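PDB 4GF2: erythrocyte binding antigen 140 from Plasmodium falciparum, which probably binds a host receptor on the erythrocyte surface during invasion, this chain being the adhesive region built from two Duffy binding-like domains. Local coordinates for residues 337-342 against 480-485; 405-410 against 441-446. The protein carries 3 engineered substitutions. All coordinates share one frame; numbering follows the deposited sequence.

Interaction 1 (337-342 against 480-485)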
ATOM      1  N   PRO A 337     -23.003 -30.156   4.546  1.00 48.20           N
ATOM      2  CA  PRO A 337     -23.199 -31.415   3.818  1.00 49.62           C
ATOM      3  C   PRO A 337     -23.967 -31.209   2.516  1.00 54.07           C
ATOM      4  O   PRO A 337     -24.904 -30.412   2.478  1.00 57.10           O
ATOM      5  CB  PRO A 337     -24.017 -32.264   4.796  1.00 48.68           C
ATOM      6  CG  PRO A 337     -24.714 -31.280   5.658  1.00 48.16           C
ATOM      7  CD  PRO A 337     -23.762 -30.124   5.806  1.00 47.76           C
ATOM      8  N   GLY A 338     -23.561 -31.918   1.466  1.00 54.52           N
ATOM      9  CA  GLY A 338     -24.218 -31.835   0.171  1.00 55.16           C
ATOM     10  C   GLY A 338     -23.494 -30.934  -0.816  1.00 53.26           C
ATOM     11  O   GLY A 338     -23.836 -30.892  -1.998  1.00 55.42           O
ATOM     12  N   THR A 339     -22.491 -30.213  -0.330  1.00 50.01           N
ATOM     13  CA  THR A 339     -21.728 -29.289  -1.158  1.00 49.02           C
ATOM     14  C   THR A 339     -20.680 -30.020  -1.996  1.00 48.10           C
ATOM     15  O   THR A 339     -20.027 -30.947  -1.523  1.00 47.33           O
ATOM     16  CB  THR A 339     -21.012 -28.236  -0.285  1.00 49.50           C
ATOM     17  OG1 THR A 339     -21.983 -27.433   0.401  1.00 53.04           O
ATOM     18  CG2 THR A 339     -20.126 -27.336  -1.138  1.00 47.47           C
ATOM     19  N   CYS A 340     -20.525 -29.597  -3.245  1.00 48.00           N
ATOM     20  CA  CYS A 340     -19.488 -30.144  -4.112  1.00 47.52           C
ATOM     21  C   CYS A 340     -18.585 -29.022  -4.615  1.00 45.37           C
ATOM     22  O   CYS A 340     -19.024 -28.126  -5.336  1.00 45.83           O
ATOM     23  CB  CYS A 340     -20.114 -30.909  -5.281  1.00 48.94           C
ATOM     24  SG  CYS A 340     -20.872 -32.479  -4.798  1.00 65.52           S
ATOM     25  N   GLU A 341     -17.320 -29.076  -4.222  1.00 43.29           N
ATOM     26  CA  GLU A 341     -16.354 -28.055  -4.600  1.00 42.94           C
ATOM     27  C   GLU A 341     -16.012 -28.184  -6.079  1.00 41.84           C
ATOM     28  O   GLU A 341     -15.698 -29.272  -6.550  1.00 41.24           O
ATOM     29  CB  GLU A 341     -15.094 -28.200  -3.748  1.00 45.84           C
ATOM     30  CG  GLU A 341     -14.077 -27.088  -3.917  1.00 46.68           C
ATOM     31  CD  GLU A 341     -12.853 -27.292  -3.044  1.00 46.11           C
ATOM     32  OE1 GLU A 341     -12.739 -28.372  -2.421  1.00 45.92           O
ATOM     33  OE2 GLU A 341     -12.005 -26.377  -2.978  1.00 45.51           O
ATOM     34  N   PRO A 342     -16.090 -27.074  -6.826  1.00 42.41           N
ATOM     35  CA  PRO A 342     -15.702 -27.130  -8.239  1.00 44.61           C
ATOM     36  C   PRO A 342     -14.195 -27.294  -8.391  1.00 45.06           C
ATOM     37  O   PRO A 342     -13.442 -26.746  -7.586  1.00 45.54           O
ATOM     38  CB  PRO A 342     -16.138 -25.762  -8.782  1.00 44.06           C
ATOM     39  CG  PRO A 342     -17.077 -25.208  -7.766  1.00 42.91           C
ATOM     40  CD  PRO A 342     -16.635 -25.759  -6.457  1.00 41.69           C
ATOM     41  N   LEU A 480     -25.098 -21.991  -4.629  1.00 55.64           N
ATOM     42  CA  LEU A 480     -26.003 -21.838  -5.760  1.00 56.33           C
ATOM     43  C   LEU A 480     -25.215 -21.567  -7.039  1.00 51.99           C
ATOM     44  O   LEU A 480     -25.561 -22.069  -8.109  1.00 51.14           O
ATOM     45  CB  LEU A 480     -27.007 -20.711  -5.499  1.00 60.22           C
ATOM     46  CG  LEU A 480     -28.045 -20.988  -4.406  1.00 63.17           C
ATOM     47  CD1 LEU A 480     -28.893 -19.753  -4.136  1.00 67.20           C
ATOM     48  CD2 LEU A 480     -28.929 -22.162  -4.789  1.00 64.21           C
ATOM     49  N   ARG A 481     -24.150 -20.780  -6.924  1.00 49.98           N
ATOM     50  CA  ARG A 481     -23.303 -20.497  -8.073  1.00 50.67           C
ATOM     51  C   ARG A 481     -22.599 -21.767  -8.519  1.00 51.20           C
ATOM     52  O   ARG A 481     -22.457 -22.021  -9.715  1.00 53.53           O
ATOM     53  CB  ARG A 481     -22.271 -19.425  -7.735  1.00 49.30           C
ATOM     54  CG  ARG A 481     -22.869 -18.134  -7.205  1.00 52.14           C
ATOM     55  CD  ARG A 481     -21.850 -17.009  -7.221  1.00 53.40           C
ATOM     56  NE  ARG A 481     -20.540 -17.430  -6.724  1.00 52.53           N
ATOM     57  CZ  ARG A 481     -20.099 -17.255  -5.480  1.00 51.14           C
ATOM     58  NH1 ARG A 481     -20.858 -16.662  -4.564  1.00 52.04           N
ATOM     59  NH2 ARG A 481     -18.885 -17.675  -5.150  1.00 49.67           N
ATOM     60  N   TRP A 482     -22.165 -22.568  -7.551  1.00 49.65           N
ATOM     61  CA  TRP A 482     -21.437 -23.795  -7.844  1.00 46.86           C
ATOM     62  C   TRP A 482     -22.352 -24.837  -8.457  1.00 48.33           C
ATOM     63  O   TRP A 482     -21.979 -25.513  -9.412  1.00 48.03           O
ATOM     64  CB  TRP A 482     -20.790 -24.349  -6.574  1.00 43.68           C
ATOM     65  CG  TRP A 482     -19.654 -23.521  -6.097  1.00 42.72           C
ATOM     66  CD1 TRP A 482     -19.138 -22.409  -6.702  1.00 43.13           C
ATOM     67  CD2 TRP A 482     -18.875 -23.734  -4.915  1.00 42.02           C
ATOM     68  NE1 TRP A 482     -18.088 -21.917  -5.967  1.00 42.39           N
ATOM     69  CE2 TRP A 482     -17.908 -22.712  -4.866  1.00 41.47           C
ATOM     70  CE3 TRP A 482     -18.904 -24.688  -3.894  1.00 43.06           C
ATOM     71  CZ2 TRP A 482     -16.981 -22.617  -3.835  1.00 41.39           C
ATOM     72  CZ3 TRP A 482     -17.982 -24.591  -2.873  1.00 43.22           C
ATOM     73  CH2 TRP A 482     -17.033 -23.564  -2.851  1.00 42.33           C
ATOM     74  N   PHE A 483     -23.550 -24.964  -7.896  1.00 50.54           N
ATOM     75  CA  PHE A 483     -24.532 -25.925  -8.379  1.00 54.73           C
ATOM     76  C   PHE A 483     -24.752 -25.743  -9.880  1.00 56.61           C
ATOM     77  O   PHE A 483     -24.717 -26.707 -10.645  1.00 58.04           O
ATOM     78  CB  PHE A 483     -25.855 -25.743  -7.631  1.00 58.15           C
ATOM     79  CG  PHE A 483     -26.860 -26.839  -7.878  1.00 61.38           C
ATOM     80  CD1 PHE A 483     -26.488 -28.031  -8.481  1.00 60.47           C
ATOM     81  CD2 PHE A 483     -28.182 -26.672  -7.507  1.00 65.35           C
ATOM     82  CE1 PHE A 483     -27.417 -29.031  -8.703  1.00 62.99           C
ATOM     83  CE2 PHE A 483     -29.113 -27.669  -7.728  1.00 67.91           C
ATOM     84  CZ  PHE A 483     -28.730 -28.849  -8.327  1.00 66.91           C
ATOM     85  N   LYS A 484     -24.976 -24.501 -10.294  1.00 56.58           N
ATOM     86  CA  LYS A 484     -25.153 -24.185 -11.707  1.00 57.95           C
ATOM     87  C   LYS A 484     -23.883 -24.489 -12.499  1.00 57.83           C
ATOM     88  O   LYS A 484     -23.949 -25.012 -13.611  1.00 62.41           O
ATOM     89  CB  LYS A 484     -25.545 -22.717 -11.888  1.00 59.89           C
ATOM     90  CG  LYS A 484     -24.799 -22.022 -13.013  1.00 64.36           C
ATOM     91  CD  LYS A 484     -25.377 -20.649 -13.317  1.00 73.37           C
ATOM     92  CE  LYS A 484     -24.315 -19.718 -13.881  1.00 78.69           C
ATOM     93  NZ  LYS A 484     -23.586 -20.314 -15.034  1.00 82.13           N
ATOM     94  N   GLU A 485     -22.729 -24.153 -11.928  1.00 54.09           N
ATOM     95  CA  GLU A 485     -21.450 -24.432 -12.572  1.00 51.93           C
ATOM     96  C   GLU A 485     -21.321 -25.931 -12.819  1.00 50.97           C
ATOM     97  O   GLU A 485     -20.808 -26.362 -13.852  1.00 50.05           O
ATOM     98  CB  GLU A 485     -20.287 -23.935 -11.704  1.00 49.42           C
ATOM     99  CG  GLU A 485     -18.915 -24.016 -12.376  1.00 49.57           C
ATOM    100  CD  GLU A 485     -17.779 -23.553 -11.470  1.00 48.03           C
ATOM    101  OE1 GLU A 485     -18.060 -23.043 -10.363  1.00 49.25           O
ATOM    102  OE2 GLU A 485     -16.601 -23.698 -11.867  1.00 47.05           O
TER
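Trp482 and Pro342 meet because the indole leaves its helix with CG anti to the carbonyl carbon (chi1 -71°), which, with chi2 near zero, turns one face of the indole to the proline, while Glu485, one turn on, swings CG anti to its backbone N (chi1 -172°) and runs extended to the same proline. Pro342 CG sits over the five-membered ring of Trp482, 3.5 Å from its centroid and nearly on the ring normal, a CH-pi contact. Pro342 CD covers the middle of the indole, 3.4 Å from Trp482 CD2. The two side chains cross at about a right angle. At the indole edge, near the ring plane, Thr339 CG2 reaches Trp482 CZ3 at 3.9 Å. Carboxylate atom Glu485 OE1 lies 3.5 Å from Pro342 CG, and its partner OE2 forms a salt bridge with Arg344, just beyond Pro342, the residue at the N-cap position of helix 343-346. Trp482 NE1 hydrogen-bonds to Asp401 OD1, which helps to hold the rotation of the ring, and the Cys340-Cys328 disulfide anchors the loop. No hydrogen bond joins 337-342 to 480-485. Cohesion therefore rests on dispersion and CH-pi contact, with Trp482 NE1 and the Glu485 carboxylate finding their polar partners outside the two segments.

Interaction 2 (405-410 against 441-446)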
ATOM      1  N   ILE A 405     -14.117 -15.610  -0.172  1.00 38.67           N
ATOM      2  CA  ILE A 405     -12.951 -15.939   0.637  1.00 39.73           C
ATOM      3  C   ILE A 405     -12.560 -14.738   1.497  1.00 40.16           C
ATOM      4  O   ILE A 405     -12.265 -14.882   2.682  1.00 39.94           O
ATOM      5  CB  ILE A 405     -11.777 -16.389  -0.257  1.00 40.73           C
ATOM      6  CG1 ILE A 405     -12.035 -17.807  -0.772  1.00 43.83           C
ATOM      7  CG2 ILE A 405     -10.460 -16.349   0.501  1.00 39.07           C
ATOM      8  CD1 ILE A 405     -11.044 -18.275  -1.813  1.00 44.95           C
ATOM      9  N   ILE A 406     -12.584 -13.554   0.894  1.00 41.49           N
ATOM     10  CA  ILE A 406     -12.291 -12.315   1.601  1.00 42.49           C
ATOM     11  C   ILE A 406     -13.379 -11.991   2.623  1.00 43.97           C
ATOM     12  O   ILE A 406     -13.086 -11.547   3.734  1.00 46.14           O
ATOM     13  CB  ILE A 406     -12.181 -11.130   0.624  1.00 44.06           C
ATOM     14  CG1 ILE A 406     -11.020 -11.341  -0.351  1.00 45.16           C
ATOM     15  CG2 ILE A 406     -12.012  -9.824   1.385  1.00 44.06           C
ATOM     16  CD1 ILE A 406      -9.670 -11.536   0.312  1.00 45.95           C
ATOM     17  N   LYS A 407     -14.634 -12.200   2.241  1.00 42.62           N
ATOM     18  CA  LYS A 407     -15.752 -11.927   3.137  1.00 42.59           C
ATOM     19  C   LYS A 407     -15.798 -12.939   4.282  1.00 43.01           C
ATOM     20  O   LYS A 407     -16.371 -12.670   5.335  1.00 47.48           O
ATOM     21  CB  LYS A 407     -17.077 -11.939   2.365  1.00 44.23           C
ATOM     22  CG  LYS A 407     -17.293 -10.717   1.473  1.00 49.59           C
ATOM     23  CD  LYS A 407     -18.568 -10.834   0.636  1.00 61.89           C
ATOM     24  CE  LYS A 407     -19.799 -10.980   1.518  1.00 74.15           C
ATOM     25  NZ  LYS A 407     -21.069 -10.911   0.742  1.00 84.41           N
ATOM     26  N   GLY A 408     -15.189 -14.101   4.071  1.00 39.22           N
ATOM     27  CA  GLY A 408     -15.189 -15.155   5.069  1.00 38.66           C
ATOM     28  C   GLY A 408     -16.414 -16.047   4.979  1.00 41.41           C
ATOM     29  O   GLY A 408     -16.719 -16.786   5.909  1.00 42.26           O
ATOM     30  N   SER A 409     -17.120 -15.982   3.857  1.00 42.40           N
ATOM     31  CA  SER A 409     -18.321 -16.787   3.671  1.00 43.96           C
ATOM     32  C   SER A 409     -18.027 -18.017   2.819  1.00 42.63           C
ATOM     33  O   SER A 409     -18.885 -18.882   2.658  1.00 42.84           O
ATOM     34  CB  SER A 409     -19.424 -15.958   3.018  1.00 48.34           C
ATOM     35  OG  SER A 409     -19.007 -15.483   1.752  1.00 47.92           O
ATOM     36  N   ASP A 410     -16.813 -18.087   2.276  1.00 42.25           N
ATOM     37  CA  ASP A 410     -16.397 -19.235   1.474  1.00 42.55           C
ATOM     38  C   ASP A 410     -16.612 -20.542   2.229  1.00 42.43           C
ATOM     39  O   ASP A 410     -16.271 -20.655   3.404  1.00 42.51           O
ATOM     40  CB  ASP A 410     -14.926 -19.111   1.073  1.00 41.55           C
ATOM     41  CG  ASP A 410     -14.406 -20.357   0.382  1.00 42.34           C
ATOM     42  OD1 ASP A 410     -14.830 -20.623  -0.764  1.00 44.16           O
ATOM     43  OD2 ASP A 410     -13.571 -21.072   0.982  1.00 41.79           O
ATOM     44  N   PHE A 441     -16.022  -5.769   9.022  1.00 55.85           N
ATOM     45  CA  PHE A 441     -14.859  -5.075   8.489  1.00 52.60           C
ATOM     46  C   PHE A 441     -14.471  -5.648   7.132  1.00 50.44           C
ATOM     47  O   PHE A 441     -14.325  -4.917   6.154  1.00 51.85           O
ATOM     48  CB  PHE A 441     -13.673  -5.180   9.444  1.00 49.97           C
ATOM     49  CG  PHE A 441     -12.402  -4.612   8.882  1.00 49.25           C
ATOM     50  CD1 PHE A 441     -12.077  -3.281   9.077  1.00 51.45           C
ATOM     51  CD2 PHE A 441     -11.539  -5.406   8.147  1.00 47.10           C
ATOM     52  CE1 PHE A 441     -10.908  -2.755   8.558  1.00 51.73           C
ATOM     53  CE2 PHE A 441     -10.367  -4.885   7.625  1.00 47.51           C
ATOM     54  CZ  PHE A 441     -10.053  -3.559   7.829  1.00 49.92           C
ATOM     55  N   ARG A 442     -14.303  -6.961   7.076  1.00 47.00           N
ATOM     56  CA  ARG A 442     -13.938  -7.620   5.831  1.00 43.98           C
ATOM     57  C   ARG A 442     -14.967  -7.298   4.747  1.00 47.07           C
ATOM     58  O   ARG A 442     -14.609  -6.948   3.624  1.00 46.65           O
ATOM     59  CB  ARG A 442     -13.826  -9.132   6.034  1.00 40.30           C
ATOM     60  CG  ARG A 442     -12.684  -9.552   6.956  1.00 38.54           C
ATOM     61  CD  ARG A 442     -12.431 -11.050   6.871  1.00 37.90           C
ATOM     62  NE  ARG A 442     -13.671 -11.807   7.020  1.00 40.13           N
ATOM     63  CZ  ARG A 442     -14.175 -12.211   8.181  1.00 43.24           C
ATOM     64  NH1 ARG A 442     -13.547 -11.948   9.322  1.00 41.94           N
ATOM     65  NH2 ARG A 442     -15.316 -12.884   8.200  1.00 47.47           N
ATOM     66  N   GLU A 443     -16.245  -7.397   5.097  1.00 50.82           N
ATOM     67  CA  GLU A 443     -17.315  -7.137   4.143  1.00 53.20           C
ATOM     68  C   GLU A 443     -17.208  -5.724   3.574  1.00 53.83           C
ATOM     69  O   GLU A 443     -17.347  -5.521   2.369  1.00 53.81           O
ATOM     70  CB  GLU A 443     -18.683  -7.359   4.793  1.00 56.91           C
ATOM     71  CG  GLU A 443     -19.010  -8.829   5.032  1.00 57.59           C
ATOM     72  CD  GLU A 443     -20.389  -9.038   5.632  1.00 63.07           C
ATOM     73  OE1 GLU A 443     -21.040  -8.039   6.000  1.00 68.44           O
ATOM     74  OE2 GLU A 443     -20.823 -10.205   5.732  1.00 62.59           O
ATOM     75  N   LYS A 444     -16.945  -4.751   4.442  1.00 54.44           N
ATOM     76  CA  LYS A 444     -16.773  -3.370   4.001  1.00 55.16           C
ATOM     77  C   LYS A 444     -15.507  -3.224   3.166  1.00 51.78           C
ATOM     78  O   LYS A 444     -15.475  -2.464   2.197  1.00 54.84           O
ATOM     79  CB  LYS A 444     -16.720  -2.423   5.200  1.00 57.91           C
ATOM     80  CG  LYS A 444     -18.054  -2.241   5.903  1.00 64.00           C
ATOM     81  CD  LYS A 444     -17.921  -1.316   7.103  1.00 70.01           C
ATOM     82  CE  LYS A 444     -19.264  -1.065   7.771  1.00 78.18           C
ATOM     83  NZ  LYS A 444     -19.128  -0.177   8.956  1.00 82.78           N
ATOM     84  N   TRP A 445     -14.465  -3.957   3.540  1.00 46.82           N
ATOM     85  CA  TRP A 445     -13.197  -3.873   2.833  1.00 46.44           C
ATOM     86  C   TRP A 445     -13.353  -4.379   1.404  1.00 46.04           C
ATOM     87  O   TRP A 445     -12.817  -3.788   0.466  1.00 47.16           O
ATOM     88  CB  TRP A 445     -12.126  -4.681   3.561  1.00 45.54           C
ATOM     89  CG  TRP A 445     -10.752  -4.421   3.047  1.00 44.90           C
ATOM     90  CD1 TRP A 445      -9.875  -3.484   3.499  1.00 46.43           C
ATOM     91  CD2 TRP A 445     -10.095  -5.102   1.974  1.00 42.48           C
ATOM     92  NE1 TRP A 445      -8.709  -3.540   2.778  1.00 45.10           N
ATOM     93  CE2 TRP A 445      -8.818  -4.527   1.833  1.00 43.10           C
ATOM     94  CE3 TRP A 445     -10.462  -6.143   1.116  1.00 40.85           C
ATOM     95  CZ2 TRP A 445      -7.905  -4.953   0.871  1.00 42.62           C
ATOM     96  CZ3 TRP A 445      -9.554  -6.568   0.162  1.00 40.28           C
ATOM     97  CH2 TRP A 445      -8.291  -5.973   0.047  1.00 41.30           C
ATOM     98  N   TRP A 446     -14.087  -5.474   1.239  1.00 44.84           N
ATOM     99  CA  TRP A 446     -14.331  -6.019  -0.088  1.00 43.98           C
ATOM    100  C   TRP A 446     -15.111  -5.024  -0.953  1.00 47.83           C
ATOM    101  O   TRP A 446     -14.800  -4.841  -2.128  1.00 47.59           O
ATOM    102  CB  TRP A 446     -15.085  -7.345  -0.014  1.00 42.73           C
ATOM    103  CG  TRP A 446     -15.522  -7.818  -1.365  1.00 43.29           C
ATOM    104  CD1 TRP A 446     -16.786  -7.787  -1.874  1.00 45.94           C
ATOM    105  CD2 TRP A 446     -14.690  -8.366  -2.394  1.00 42.57           C
ATOM    106  NE1 TRP A 446     -16.795  -8.292  -3.151  1.00 46.29           N
ATOM    107  CE2 TRP A 446     -15.519  -8.653  -3.495  1.00 44.36           C
ATOM    108  CE3 TRP A 446     -13.322  -8.644  -2.490  1.00 41.02           C
ATOM    109  CZ2 TRP A 446     -15.030  -9.203  -4.677  1.00 44.12           C
ATOM    110  CZ3 TRP A 446     -12.838  -9.193  -3.665  1.00 41.02           C
ATOM    111  CH2 TRP A 446     -13.689  -9.469  -4.740  1.00 42.47           C
TER
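Arg442 reaches the C-terminal end of helix 388-407 edge-on and grips Lys407 O with two N-H groups. The bond from Arg442 NH2 to Lys407 O is 3.1 Å long with an N-H...O angle of 154°, the oxygen lying near the guanidinium plane although the donor stands above the carbonyl plane. That from Arg442 NE to the same oxygen, 3.3 Å, is weak. A bend at chi3 (-50°) turns the guanidinium back over this helix end, where Gly408 leaves helical geometry with positive phi. The aliphatic part of the arginine is also close, with Arg442 CD 3.2 Å from Ile406 O. Beside it lies the buried, apolar half: Ile406 points into helix 435-457 and splits its branches between two tryptophans, CG2 to Trp445 CE3 at 4.0 Å and CG1 to Trp446 CE3 at 4.1 Å. The opposite charges of Lys407 and Glu443 make a looser, partly exposed side. Their chains touch through Lys407 CE and Glu443 CG at 4.2 Å, but Lys407 NZ stays 5.0 Å from Glu443 OE2, so attraction there is probably modest. Asn425 of helix 415-427 takes Arg442 NH1, and Met420 and Leu424 of that helix pack on Ile406. Tyr364 of helix 361-382 meets Trp445 edge-to-face, completing a junction of four helices.

Overall arrangement
Both contacts belong to the second Duffy binding-like domain. From the N terminus, the chain first passes through 337-342, the loop leading into helix 343-346, then runs along helices 361-382 and 388-407 to 405-410. Interaction 2 closes the shorter loop, 30 residues through helix 415-427, when helix 435-457 returns at 441-446. Interaction 1 closes the longer one, 137 residues, at 480-485 on helix 478-508, so interaction 2 lies wholly within its span. Their centres are about 20 Å apart, yet they touch where Trp482 CH2 packs 4.2 Å from Asp410 OD1. Helix 388-407 bridges them: Asp401 and Asp404 pair with Arg481, while its C-terminal end meets helix 435-457.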